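Local coordinates for protein Vlm2 (Streptomyces tsusimaensis, PDB 6ECB) that carries the thioesterase domain of a non-ribosomal peptide synthetase for the depsipeptide valinomycin, an alpha/beta-hydrolase-type unit that probably releases the chain from its phosphopantetheine carrier, at residues V42-A47 and H115-L120; G104-G109 and G133-D138; P140-D145 and V226-R231; I237-T242 and R251-W256. One frame throughout, in Å; residues are numbered along the deposited sequence.

Contact 1. Residues V42-A47 and H115-L120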
loop_
_atom_site.group_PDB
_atom_site.type_symbol
_atom_site.label_atom_id
_atom_site.label_comp_id
_atom_site.label_asym_id
_atom_site.label_seq_id
_atom_site.Cartn_x
_atom_site.Cartn_y
_atom_site.Cartn_z
ATOM N N VAL A 42 4.754 -5.616 -7.601
ATOM C CA VAL A 42 5.365 -4.437 -6.995
ATOM C C VAL A 42 4.242 -3.645 -6.349
ATOM O O VAL A 42 3.343 -3.137 -7.044
ATOM C CB VAL A 42 6.102 -3.557 -8.016
ATOM C CG1 VAL A 42 6.676 -2.349 -7.303
ATOM C CG2 VAL A 42 7.204 -4.346 -8.732
ATOM N N PHE A 43 4.310 -3.517 -5.028
ATOM C CA PHE A 43 3.349 -2.735 -4.266
ATOM C C PHE A 43 3.817 -1.300 -4.064
ATOM O O PHE A 43 4.936 -1.063 -3.624
ATOM C CB PHE A 43 3.116 -3.369 -2.899
ATOM C CG PHE A 43 2.301 -4.644 -2.938
ATOM C CD1 PHE A 43 0.949 -4.591 -3.197
ATOM C CD2 PHE A 43 2.887 -5.871 -2.696
ATOM C CE1 PHE A 43 0.189 -5.753 -3.220
ATOM C CE2 PHE A 43 2.130 -7.029 -2.705
ATOM C CZ PHE A 43 0.785 -6.956 -2.950
ATOM N N ALA A 44 2.932 -0.368 -4.312
ATOM C CA ALA A 44 3.111 1.042 -4.026
ATOM C C ALA A 44 2.637 1.333 -2.609
ATOM O O ALA A 44 1.628 0.773 -2.162
ATOM C CB ALA A 44 2.339 1.905 -5.021
ATOM N N PRO A 45 3.318 2.212 -1.880
ATOM C CA PRO A 45 3.004 2.390 -0.462
ATOM C C PRO A 45 1.799 3.289 -0.235
ATOM O O PRO A 45 1.567 4.247 -0.981
ATOM C CB PRO A 45 4.282 3.048 0.093
ATOM C CG PRO A 45 4.792 3.860 -1.047
ATOM C CD PRO A 45 4.498 3.006 -2.287
ATOM N N PRO A 46 1.060 3.063 0.860
ATOM C CA PRO A 46 -0.006 3.976 1.255
ATOM C C PRO A 46 0.575 5.213 1.932
ATOM O O PRO A 46 1.801 5.386 1.949
ATOM C CB PRO A 46 -0.823 3.142 2.235
ATOM C CG PRO A 46 0.206 2.392 2.936
ATOM C CD PRO A 46 1.238 2.007 1.879
ATOM N N ALA A 47 -0.285 6.028 2.526
ATOM C CA ALA A 47 0.194 7.257 3.167
ATOM C C ALA A 47 1.244 6.909 4.201
ATOM O O ALA A 47 1.047 6.018 5.042
ATOM C CB ALA A 47 -0.956 8.011 3.814
ATOM N N HIS A 115 -4.125 4.248 -5.509
ATOM C CA HIS A 115 -4.099 5.348 -6.459
ATOM C C HIS A 115 -2.717 5.551 -7.030
ATOM O O HIS A 115 -2.568 5.825 -8.220
ATOM C CB HIS A 115 -4.573 6.630 -5.799
ATOM C CG HIS A 115 -5.929 6.494 -5.237
ATOM N ND1 HIS A 115 -6.150 5.974 -3.990
ATOM C CD2 HIS A 115 -7.146 6.720 -5.783
ATOM C CE1 HIS A 115 -7.451 5.920 -3.770
ATOM N NE2 HIS A 115 -8.074 6.358 -4.847
ATOM N N ILE A 116 -1.688 5.466 -6.176
ATOM C CA ILE A 116 -0.334 5.581 -6.678
ATOM C C ILE A 116 -0.059 4.484 -7.699
ATOM O O ILE A 116 0.525 4.730 -8.758
ATOM C CB ILE A 116 0.681 5.533 -5.519
ATOM C CG1 ILE A 116 0.518 6.776 -4.647
ATOM C CG2 ILE A 116 2.100 5.486 -6.091
ATOM C CD1 ILE A 116 1.337 6.720 -3.361
ATOM N N ALA A 117 -0.484 3.260 -7.391
ATOM C CA ALA A 117 -0.266 2.130 -8.292
ATOM C C ALA A 117 -0.945 2.343 -9.639
ATOM O O ALA A 117 -0.373 2.021 -10.689
ATOM C CB ALA A 117 -0.780 0.857 -7.629
ATOM N N PHE A 118 -2.169 2.875 -9.633
ATOM C CA PHE A 118 -2.840 3.160 -10.906
ATOM C C PHE A 118 -2.015 4.123 -11.748
ATOM O O PHE A 118 -1.731 3.877 -12.933
ATOM C CB PHE A 118 -4.244 3.739 -10.652
ATOM C CG PHE A 118 -4.977 4.086 -11.934
ATOM C CD1 PHE A 118 -4.779 5.306 -12.564
ATOM C CD2 PHE A 118 -5.816 3.154 -12.538
ATOM C CE1 PHE A 118 -5.427 5.592 -13.771
ATOM C CE2 PHE A 118 -6.452 3.436 -13.736
ATOM C CZ PHE A 118 -6.256 4.637 -14.353
ATOM N N TYR A 119 -1.584 5.230 -11.139
ATOM C CA TYR A 119 -0.850 6.234 -11.889
ATOM C C TYR A 119 0.555 5.746 -12.258
ATOM O O TYR A 119 1.053 6.068 -13.347
ATOM C CB TYR A 119 -0.777 7.520 -11.084
ATOM C CG TYR A 119 -1.941 8.457 -11.311
ATOM C CD1 TYR A 119 -3.102 8.352 -10.570
ATOM C CD2 TYR A 119 -1.840 9.493 -12.218
ATOM C CE1 TYR A 119 -4.153 9.209 -10.763
ATOM C CE2 TYR A 119 -2.888 10.373 -12.406
ATOM C CZ TYR A 119 -4.046 10.210 -11.683
ATOM O OH TYR A 119 -5.097 11.102 -11.869
ATOM N N LEU A 120 1.176 4.961 -11.373
ATOM C CA LEU A 120 2.459 4.310 -11.655
ATOM C C LEU A 120 2.351 3.441 -12.902
ATOM O O LEU A 120 3.175 3.525 -13.834
ATOM C CB LEU A 120 2.840 3.451 -10.428
ATOM C CG LEU A 120 4.201 2.884 -10.213
ATOM C CD1 LEU A 120 4.206 2.343 -8.783
ATOM C CD2 LEU A 120 4.449 1.846 -11.252
#
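Ile116 of helix 112-126 leans on Ala44 and Pro45. Its CB stands 4.0 Å from Ala44 CB. From there the side chain forks. The CG2 methyl, placed anti to the backbone N, comes closer to the same methyl, with 3.7 Å between Ile116 CG2 and Ala44 CB. The other branch, CG1, lies beside the backbone N (chi1 -67°) and runs on extended, which carries CD1 past Ala44 to the next peptide: Ile116 CD1 rests 3.4 Å from Pro45 O, a carbon-to-oxygen contact without a hydrogen bond. Ala44 CB, directed at the helix, is thus shared. Ala117 offers its own methyl (Ala117 CB to Ala44 CB, 4.2 Å), and one turn further on, Leu120 CD1 stands 4.2 Å from Ala44 CB. Where the two alanine methyls meet, the axes of segments 42-44 and 115-120 pass at 7.9 Å, consistent with small residues at the crossing, and their directions differ by 122°. Phe43 points the other way and stacks with Tyr54, while Phe86 and Met89 of helix 86-97 pack on Ile116 and Pro45. This is a helix packed on the sheet of an alpha/beta-hydrolase fold, and the helix is the one that follows the probable nucleophile elbow, whose residues Ile116 touches. No hydrogen bond crosses between the two segments, so their fit depends on buried methyls of alanine, isoleucine and leucine, by van der Waals contact alone.

Contact 2. Residues G104-G109 and G133-D138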
loop_
_atom_site.group_PDB
_atom_site.type_symbol
_atom_site.label_atom_id
_atom_site.label_comp_id
_atom_site.label_asym_id
_atom_site.label_seq_id
_atom_site.Cartn_x
_atom_site.Cartn_y
_atom_site.Cartn_z
ATOM N N GLY A 104 4.741 -10.188 -16.817
ATOM C CA GLY A 104 4.761 -11.092 -15.687
ATOM C C GLY A 104 4.771 -10.425 -14.325
ATOM O O GLY A 104 4.920 -11.128 -13.316
ATOM N N VAL A 105 4.655 -9.096 -14.257
ATOM C CA VAL A 105 4.756 -8.369 -12.989
ATOM C C VAL A 105 3.553 -7.450 -12.852
ATOM O O VAL A 105 3.339 -6.569 -13.693
ATOM C CB VAL A 105 6.050 -7.540 -12.900
ATOM C CG1 VAL A 105 6.130 -6.841 -11.538
ATOM C CG2 VAL A 105 7.244 -8.431 -13.122
ATOM N N TYR A 106 2.783 -7.641 -11.787
ATOM C CA TYR A 106 1.692 -6.753 -11.443
ATOM C C TYR A 106 2.196 -5.536 -10.688
ATOM O O TYR A 106 3.213 -5.588 -9.985
ATOM C CB TYR A 106 0.697 -7.444 -10.530
ATOM C CG TYR A 106 -0.058 -8.594 -11.115
ATOM C CD1 TYR A 106 -1.250 -8.382 -11.781
ATOM C CD2 TYR A 106 0.406 -9.897 -10.973
ATOM C CE1 TYR A 106 -1.989 -9.454 -12.302
ATOM C CE2 TYR A 106 -0.320 -10.991 -11.483
ATOM C CZ TYR A 106 -1.522 -10.740 -12.152
ATOM O OH TYR A 106 -2.260 -11.773 -12.660
ATOM N N ILE A 107 1.418 -4.461 -10.767
ATOM C CA ILE A 107 1.518 -3.352 -9.835
ATOM C C ILE A 107 0.324 -3.448 -8.902
ATOM O O ILE A 107 -0.793 -3.700 -9.356
ATOM C CB ILE A 107 1.529 -1.982 -10.544
ATOM C CG1 ILE A 107 2.493 -1.934 -11.742
ATOM C CG2 ILE A 107 1.875 -0.904 -9.544
ATOM C CD1 ILE A 107 3.933 -2.300 -11.481
ATOM N N GLY A 108 0.543 -3.236 -7.596
ATOM C CA GLY A 108 -0.549 -3.315 -6.648
ATOM C C GLY A 108 -0.479 -2.228 -5.596
ATOM O O GLY A 108 0.556 -1.589 -5.396
ATOM N N GLY A 109 -1.604 -2.039 -4.914
ATOM C CA GLY A 109 -1.609 -1.108 -3.793
ATOM C C GLY A 109 -2.875 -1.102 -2.976
ATOM O O GLY A 109 -3.964 -1.373 -3.491
ATOM N N GLY A 133 -0.839 -6.453 -14.900
ATOM C CA GLY A 133 -2.142 -6.016 -14.429
ATOM C C GLY A 133 -1.965 -5.098 -13.245
ATOM O O GLY A 133 -0.852 -4.903 -12.735
ATOM N N LEU A 134 -3.081 -4.523 -12.828
ATOM C CA LEU A 134 -3.148 -3.677 -11.644
ATOM C C LEU A 134 -4.010 -4.362 -10.598
ATOM O O LEU A 134 -5.143 -4.755 -10.885
ATOM C CB LEU A 134 -3.728 -2.311 -11.986
ATOM C CG LEU A 134 -4.048 -1.373 -10.826
ATOM C CD1 LEU A 134 -2.752 -0.872 -10.203
ATOM C CD2 LEU A 134 -4.847 -0.187 -11.338
ATOM N N ILE A 135 -3.464 -4.507 -9.386
ATOM C CA ILE A 135 -4.164 -5.097 -8.255
ATOM C C ILE A 135 -4.510 -3.969 -7.287
ATOM O O ILE A 135 -3.617 -3.356 -6.680
ATOM C CB ILE A 135 -3.308 -6.172 -7.576
ATOM C CG1 ILE A 135 -3.085 -7.325 -8.553
ATOM C CG2 ILE A 135 -3.918 -6.614 -6.226
ATOM C CD1 ILE A 135 -2.095 -8.378 -8.066
ATOM N N ILE A 136 -5.805 -3.710 -7.119
ATOM C CA ILE A 136 -6.303 -2.710 -6.178
ATOM C C ILE A 136 -6.813 -3.435 -4.938
ATOM O O ILE A 136 -7.696 -4.307 -5.014
ATOM C CB ILE A 136 -7.412 -1.844 -6.798
ATOM C CG1 ILE A 136 -6.865 -0.996 -7.955
ATOM C CG2 ILE A 136 -8.085 -0.989 -5.701
ATOM C CD1 ILE A 136 -5.802 0.007 -7.563
ATOM N N LEU A 137 -6.283 -3.051 -3.777
ATOM C CA LEU A 137 -6.694 -3.643 -2.509
ATOM C C LEU A 137 -7.613 -2.657 -1.784
ATOM O O LEU A 137 -7.161 -1.712 -1.128
ATOM C CB LEU A 137 -5.478 -4.002 -1.668
ATOM C CG LEU A 137 -4.551 -5.043 -2.297
ATOM C CD1 LEU A 137 -3.359 -5.254 -1.359
ATOM C CD2 LEU A 137 -5.252 -6.359 -2.576
ATOM N N ASP A 138 -8.909 -2.866 -1.978
ATOM C CA ASP A 138 -9.976 -2.314 -1.150
ATOM C C ASP A 138 -10.013 -0.786 -1.070
ATOM O O ASP A 138 -10.297 -0.221 -0.008
ATOM C CB ASP A 138 -9.896 -2.915 0.268
ATOM C CG ASP A 138 -11.189 -2.769 1.015
ATOM O OD1 ASP A 138 -12.252 -2.969 0.383
ATOM O OD2 ASP A 138 -11.145 -2.492 2.228
#
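Ile107 O accepts the shortest bond between these neighbouring strands, from Ile135 N at 2.8 Å; the donor lies in the carbonyl plane. The same oxygen also receives a CA-H...O contact from Leu134 CA (3.3 Å), and the CD1 methyl of Leu134 folds in beside it. Three further backbone bonds continue the parallel pairing: Ile107 N to Gly133 O, Gly109 N to Ile135 O, and Leu137 N to Gly109 O, the last with its donor tilted 26° from the carbonyl plane. Gly108 CA adds a CA-H...O contact, 3.1 Å from Ile135 O, the oxygen that accepts Gly109 N. The strand directions differ by only 22°. On one face of the sheet Tyr106 and Ile135 meet obliquely. A chi1 of -66° sets the ring on the N side of Tyr106, opposite its carbonyl carbon, and brings it alongside Gly133. Ile135 CD1 sits above one ring face as a CH-pi contact, 4.0 Å from the centroid of Tyr106, and Gly133 O lies near the ring plane at the edge. Beyond the pair, Tyr106 OH bonds to Cys293 O. A leucine in place of Tyr106 would probably leave Cys293 O without this hydroxyl and Ile135 CD1 without its flat bed. Helix 112-126 connects the two strands in a beta-alpha-beta crossover. Gly109 is the first glycine of the probable nucleophile elbow; Asp138, just after the other strand, is hydrogen-bonded to His273 and is the likely triad acid. Backbone bonds set the register, backed by Tyr106 on Ile135 and Ile107 on Leu134, joining the strands after which the probable nucleophile and acid follow.

Contact 3. Residues P140-D145 and V226-R231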
loop_
_atom_site.group_PDB
_atom_site.type_symbol
_atom_site.label_atom_id
_atom_site.label_comp_id
_atom_site.label_asym_id
_atom_site.label_seq_id
_atom_site.Cartn_x
_atom_site.Cartn_y
_atom_site.Cartn_z
ATOM N N PRO A 140 -11.872 2.421 -3.512
ATOM C CA PRO A 140 -12.456 2.929 -4.756
ATOM C C PRO A 140 -11.541 3.948 -5.395
ATOM O O PRO A 140 -10.631 4.496 -4.748
ATOM C CB PRO A 140 -13.758 3.605 -4.297
ATOM C CG PRO A 140 -13.918 3.307 -2.873
ATOM C CD PRO A 140 -12.536 3.020 -2.343
ATOM N N PRO A 141 -11.821 4.327 -6.628
ATOM C CA PRO A 141 -10.996 5.373 -7.236
ATOM C C PRO A 141 -11.176 6.712 -6.560
ATOM O O PRO A 141 -10.219 7.500 -6.520
ATOM C CB PRO A 141 -11.444 5.386 -8.712
ATOM C CG PRO A 141 -12.617 4.561 -8.818
ATOM C CD PRO A 141 -12.712 3.664 -7.598
ATOM N N ARG A 142 -12.352 6.989 -5.999
ATOM C CA ARG A 142 -12.525 8.118 -5.097
ATOM C C ARG A 142 -11.897 7.766 -3.755
ATOM O O ARG A 142 -12.376 6.858 -3.063
ATOM C CB ARG A 142 -13.997 8.437 -4.885
ATOM C CG ARG A 142 -14.608 9.183 -5.978
ATOM C CD ARG A 142 -16.095 9.495 -5.698
ATOM N NE ARG A 142 -16.327 10.520 -4.684
ATOM C CZ ARG A 142 -16.376 11.826 -4.926
ATOM N NH1 ARG A 142 -16.184 12.295 -6.157
ATOM N NH2 ARG A 142 -16.599 12.674 -3.937
ATOM N N LEU A 143 -10.848 8.483 -3.370
ATOM C CA LEU A 143 -10.185 8.158 -2.111
ATOM C C LEU A 143 -11.088 8.550 -0.944
ATOM O O LEU A 143 -11.732 9.598 -0.972
ATOM C CB LEU A 143 -8.837 8.871 -2.012
ATOM C CG LEU A 143 -8.017 8.548 -0.752
ATOM C CD1 LEU A 143 -7.770 7.041 -0.551
ATOM C CD2 LEU A 143 -6.695 9.295 -0.781
ATOM N N GLY A 144 -11.160 7.682 0.071
ATOM C CA GLY A 144 -12.059 7.929 1.193
ATOM C C GLY A 144 -11.514 8.979 2.149
ATOM O O GLY A 144 -10.306 9.196 2.255
ATOM N N ASP A 145 -12.427 9.643 2.856
ATOM C CA ASP A 145 -12.033 10.674 3.811
ATOM C C ASP A 145 -11.287 10.059 4.995
ATOM O O ASP A 145 -11.360 8.853 5.258
ATOM C CB ASP A 145 -13.253 11.453 4.307
ATOM C CG ASP A 145 -13.942 12.230 3.198
ATOM O OD1 ASP A 145 -14.549 11.595 2.308
ATOM O OD2 ASP A 145 -13.876 13.478 3.216
ATOM N N VAL A 226 -6.932 15.278 -6.942
ATOM C CA VAL A 226 -5.637 15.014 -7.563
ATOM C C VAL A 226 -5.385 13.517 -7.732
ATOM O O VAL A 226 -4.781 13.086 -8.728
ATOM C CB VAL A 226 -4.532 15.671 -6.716
ATOM C CG1 VAL A 226 -3.183 15.232 -7.187
ATOM C CG2 VAL A 226 -4.658 17.210 -6.764
ATOM N N VAL A 227 -5.794 12.695 -6.757
ATOM C CA VAL A 227 -5.476 11.270 -6.815
ATOM C C VAL A 227 -6.512 10.485 -7.619
ATOM O O VAL A 227 -6.255 9.332 -7.976
ATOM C CB VAL A 227 -5.315 10.630 -5.417
ATOM C CG1 VAL A 227 -4.371 11.482 -4.537
ATOM C CG2 VAL A 227 -6.634 10.423 -4.722
ATOM N N LEU A 228 -7.652 11.083 -7.941
ATOM C CA LEU A 228 -8.643 10.399 -8.768
ATOM C C LEU A 228 -8.045 10.029 -10.125
ATOM O O LEU A 228 -7.399 10.868 -10.767
ATOM C CB LEU A 228 -9.862 11.309 -8.965
ATOM C CG LEU A 228 -11.028 10.661 -9.726
ATOM C CD1 LEU A 228 -11.754 9.673 -8.820
ATOM C CD2 LEU A 228 -11.990 11.724 -10.254
ATOM N N PRO A 229 -8.218 8.792 -10.591
ATOM C CA PRO A 229 -7.798 8.464 -11.952
ATOM C C PRO A 229 -8.453 9.394 -12.966
ATOM O O PRO A 229 -9.575 9.859 -12.778
ATOM C CB PRO A 229 -8.265 7.013 -12.114
ATOM C CG PRO A 229 -8.228 6.456 -10.735
ATOM C CD PRO A 229 -8.639 7.597 -9.842
ATOM N N GLN A 230 -7.732 9.659 -14.045
ATOM C CA GLN A 230 -8.202 10.589 -15.070
ATOM C C GLN A 230 -7.986 10.085 -16.491
ATOM O O GLN A 230 -8.143 10.868 -17.434
ATOM C CB GLN A 230 -7.505 11.946 -14.941
ATOM C CG GLN A 230 -7.922 12.777 -13.751
ATOM C CD GLN A 230 -9.391 13.178 -13.783
ATOM O OE1 GLN A 230 -10.095 12.948 -14.772
ATOM N NE2 GLN A 230 -9.859 13.778 -12.698
ATOM N N ARG A 231 -7.589 8.832 -16.673
ATOM C CA ARG A 231 -7.512 8.208 -17.987
ATOM C C ARG A 231 -7.796 6.728 -17.801
ATOM O O ARG A 231 -7.883 6.235 -16.673
ATOM C CB ARG A 231 -6.149 8.442 -18.649
ATOM C CG ARG A 231 -4.992 7.733 -17.976
ATOM C CD ARG A 231 -3.687 8.078 -18.671
ATOM N NE ARG A 231 -3.109 6.938 -19.378
ATOM C CZ ARG A 231 -1.921 6.970 -19.973
ATOM N NH1 ARG A 231 -1.206 8.088 -19.943
ATOM N NH2 ARG A 231 -1.444 5.891 -20.583
#
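Pro141 meets Pro229 and Leu143 meets Val227 through apolar side chains. The two proline rings touch through Pro141 CB and Pro229 CD, 3.7 Å apart, with Pro229 CG only slightly farther off. Leu143 and Val227 cross, the CG2 methyl of Val227 reaching Leu143 CB at 3.8 Å and Leu143 CD2 at 4.1 Å. That methyl stands between the backbone N and the carbonyl carbon of Val227, the placement that turns it to the loop. The aliphatic stem of Arg142 passes across Leu228 on the solvent side, with 4.1 Å between Arg142 CG and Leu228 CD1. A second kind of contact sets the same methyl against backbone. Leu228, the first residue to leave the helical path, has CG anti to its own N (chi1 -175°), and its CD1 lies 3.5 Å from Pro141 O. Polar ties lead to helix 112-126: Tyr119 OH bonds to Leu228 O, and His115 NE2 makes weak bonds to Pro140 O and Pro141 O. The contact thus joins the loop after strand 134-137 to the end of helix 224-227 against helix 112-126. Without a hydrogen bond between the segments, it depends on proline rings and the methyls of leucine and valine fitting together.

Contact 4. Residues I237-T242 and R251-W256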
loop_
_atom_site.group_PDB
_atom_site.type_symbol
_atom_site.label_atom_id
_atom_site.label_comp_id
_atom_site.label_asym_id
_atom_site.label_seq_id
_atom_site.Cartn_x
_atom_site.Cartn_y
_atom_site.Cartn_z
ATOM N N ILE A 237 -7.434 -4.841 -14.617
ATOM C CA ILE A 237 -7.511 -4.415 -13.227
ATOM C C ILE A 237 -8.248 -5.487 -12.436
ATOM O O ILE A 237 -9.293 -5.986 -12.879
ATOM C CB ILE A 237 -8.223 -3.066 -13.108
ATOM C CG1 ILE A 237 -7.527 -2.036 -13.966
ATOM C CG2 ILE A 237 -8.282 -2.639 -11.663
ATOM C CD1 ILE A 237 -8.193 -0.703 -13.941
ATOM N N HIS A 238 -7.699 -5.853 -11.271
ATOM C CA HIS A 238 -8.365 -6.732 -10.317
ATOM C C HIS A 238 -8.578 -5.934 -9.049
ATOM O O HIS A 238 -7.606 -5.441 -8.478
ATOM C CB HIS A 238 -7.540 -7.958 -9.957
ATOM C CG HIS A 238 -7.706 -9.095 -10.908
ATOM N ND1 HIS A 238 -7.043 -9.125 -12.107
ATOM C CD2 HIS A 238 -8.472 -10.218 -10.863
ATOM C CE1 HIS A 238 -7.367 -10.226 -12.760
ATOM N NE2 HIS A 238 -8.241 -10.908 -12.029
ATOM N N VAL A 239 -9.827 -5.811 -8.618
ATOM C CA VAL A 239 -10.202 -5.050 -7.433
ATOM C C VAL A 239 -10.638 -6.052 -6.370
ATOM O O VAL A 239 -11.597 -6.801 -6.578
ATOM C CB VAL A 239 -11.353 -4.076 -7.744
ATOM C CG1 VAL A 239 -11.750 -3.260 -6.511
ATOM C CG2 VAL A 239 -11.001 -3.152 -8.913
ATOM N N PHE A 240 -9.951 -6.074 -5.243
ATOM C CA PHE A 240 -10.282 -6.947 -4.124
ATOM C C PHE A 240 -10.894 -6.050 -3.059
ATOM O O PHE A 240 -10.217 -5.151 -2.553
ATOM C CB PHE A 240 -9.031 -7.671 -3.601
ATOM C CG PHE A 240 -8.432 -8.615 -4.607
ATOM C CD1 PHE A 240 -7.543 -8.146 -5.578
ATOM C CD2 PHE A 240 -8.789 -9.949 -4.622
ATOM C CE1 PHE A 240 -7.035 -9.000 -6.528
ATOM C CE2 PHE A 240 -8.277 -10.817 -5.578
ATOM C CZ PHE A 240 -7.388 -10.329 -6.535
ATOM N N ARG A 241 -12.169 -6.283 -2.734
ATOM C CA ARG A 241 -12.890 -5.361 -1.868
ATOM C C ARG A 241 -13.504 -6.087 -0.685
ATOM O O ARG A 241 -14.129 -7.145 -0.841
ATOM C CB ARG A 241 -14.004 -4.617 -2.635
ATOM C CG ARG A 241 -14.928 -5.539 -3.361
ATOM C CD ARG A 241 -16.208 -4.831 -3.836
ATOM N NE ARG A 241 -16.944 -5.674 -4.769
ATOM C CZ ARG A 241 -17.730 -5.221 -5.740
ATOM N NH1 ARG A 241 -17.927 -3.914 -5.910
ATOM N NH2 ARG A 241 -18.321 -6.079 -6.545
ATOM N N THR A 242 -13.366 -5.466 0.480
ATOM C CA THR A 242 -14.044 -5.949 1.674
ATOM C C THR A 242 -15.519 -5.550 1.605
ATOM O O THR A 242 -15.932 -4.732 0.769
ATOM C CB THR A 242 -13.382 -5.414 2.947
ATOM O OG1 THR A 242 -13.405 -3.977 2.989
ATOM C CG2 THR A 242 -11.936 -5.896 3.046
ATOM N N ARG A 251 -20.810 1.629 -2.766
ATOM C CA ARG A 251 -21.304 1.886 -4.127
ATOM C C ARG A 251 -20.286 2.605 -5.005
ATOM O O ARG A 251 -20.588 2.864 -6.182
ATOM C CB ARG A 251 -22.604 2.690 -4.073
ATOM C CG ARG A 251 -22.437 4.109 -3.595
ATOM C CD ARG A 251 -23.758 4.884 -3.708
ATOM N NE ARG A 251 -24.701 4.346 -2.753
ATOM C CZ ARG A 251 -25.163 4.963 -1.657
ATOM N NH1 ARG A 251 -25.968 4.310 -0.851
ATOM N NH2 ARG A 251 -24.869 6.226 -1.374
ATOM N N LEU A 252 -19.095 2.925 -4.490
ATOM C CA LEU A 252 -18.087 3.623 -5.282
ATOM C C LEU A 252 -17.069 2.700 -5.921
ATOM O O LEU A 252 -16.288 3.154 -6.764
ATOM C CB LEU A 252 -17.347 4.662 -4.429
ATOM C CG LEU A 252 -18.247 5.754 -3.856
ATOM C CD1 LEU A 252 -17.408 6.691 -2.976
ATOM C CD2 LEU A 252 -18.921 6.531 -4.992
ATOM N N PHE A 253 -17.057 1.409 -5.567
ATOM C CA PHE A 253 -16.019 0.540 -6.099
ATOM C C PHE A 253 -16.200 0.292 -7.588
ATOM O O PHE A 253 -15.210 0.161 -8.308
ATOM C CB PHE A 253 -15.997 -0.797 -5.347
ATOM C CG PHE A 253 -15.224 -0.730 -4.058
ATOM C CD1 PHE A 253 -13.858 -0.948 -4.049
ATOM C CD2 PHE A 253 -15.847 -0.408 -2.874
ATOM C CE1 PHE A 253 -13.133 -0.873 -2.867
ATOM C CE2 PHE A 253 -15.109 -0.326 -1.688
ATOM C CZ PHE A 253 -13.762 -0.551 -1.702
ATOM N N SER A 254 -17.450 0.190 -8.050
ATOM C CA SER A 254 -17.695 -0.153 -9.450
ATOM C C SER A 254 -17.098 0.875 -10.399
ATOM O O SER A 254 -16.861 0.565 -11.584
ATOM C CB SER A 254 -19.195 -0.298 -9.688
ATOM O OG SER A 254 -19.890 0.949 -9.595
ATOM N N ALA A 255 -16.843 2.092 -9.916
ATOM C CA ALA A 255 -16.254 3.118 -10.769
ATOM C C ALA A 255 -14.853 2.758 -11.256
ATOM O O ALA A 255 -14.354 3.432 -12.157
ATOM C CB ALA A 255 -16.279 4.462 -10.034
ATOM N N TRP A 256 -14.194 1.720 -10.707
ATOM C CA TRP A 256 -12.932 1.298 -11.327
ATOM C C TRP A 256 -13.126 0.987 -12.798
ATOM O O TRP A 256 -12.200 1.178 -13.585
ATOM C CB TRP A 256 -12.286 0.083 -10.641
ATOM C CG TRP A 256 -11.514 0.517 -9.443
ATOM C CD1 TRP A 256 -11.800 0.238 -8.138
ATOM C CD2 TRP A 256 -10.337 1.328 -9.435
ATOM N NE1 TRP A 256 -10.872 0.840 -7.309
ATOM C CE2 TRP A 256 -9.966 1.517 -8.078
ATOM C CE3 TRP A 256 -9.554 1.918 -10.437
ATOM C CZ2 TRP A 256 -8.873 2.291 -7.710
ATOM C CZ3 TRP A 256 -8.478 2.692 -10.063
ATOM C CH2 TRP A 256 -8.144 2.865 -8.716
#
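Phe253 and Trp256 have the most surface buried here, followed equally by Val239 and Arg241. The Phe253 ring takes Arg241 CB over one face, 4.0 Å from its centroid, as a CH-pi contact. A chi1 of 53° tucks Arg241 CG in over its own backbone, and the extended chain runs antiparallel to the Phe253 side chain. This brings Arg241 NH1 to 3.7 Å from Phe253 CB, with the CB near the edge of a guanidinium turned 74° from the ring; Arg241 NE forms a salt bridge with Asp268. Val239 reaches both aromatic residues. Its CG2 approaches Trp256 CD1 obliquely at 3.6 Å, while its CG1 lies 4.0 Å from Phe253 CD1. Cutting Val239 back to an alanine would probably leave Trp256 CD1 and Phe253 CD1 without the methyls that touch them, opening a gap between strand and loop. Trp256 NE1 bonds to Thr139 O, which ties the indole to the loop after strand 134-137. Phe253 also touches Asp138, the acid of the probable Ser-His-Asp triad. The loop following helix 247-250 thus covers one face of strand 237-241, between strands 134-137 and 264-268, whereas Phe240 points away from it to helix 281-293.

Contacts 1 and 2 form the buried centre and share the sheet: strand 40-44 pairs with strand 105-110, and helix 112-126, which packs in contact 1, connects the two strands of contact 2. Contact 4 is also buried but farther from the chain centre; its strand 237-241 lies next to strand 134-137, and Asp138 OD1 accepts a probable hydrogen bond from Thr242 N. Contact 3 is only partly buried and joins loop to helix end, reaching contact 4 where Pro141 meets Trp256. Chemistry follows place: backbone hydrogen bonds hold contact 2, small methyls contact 1, proline and leucine contact 3, and aromatic rings with an arginine stem contact 4.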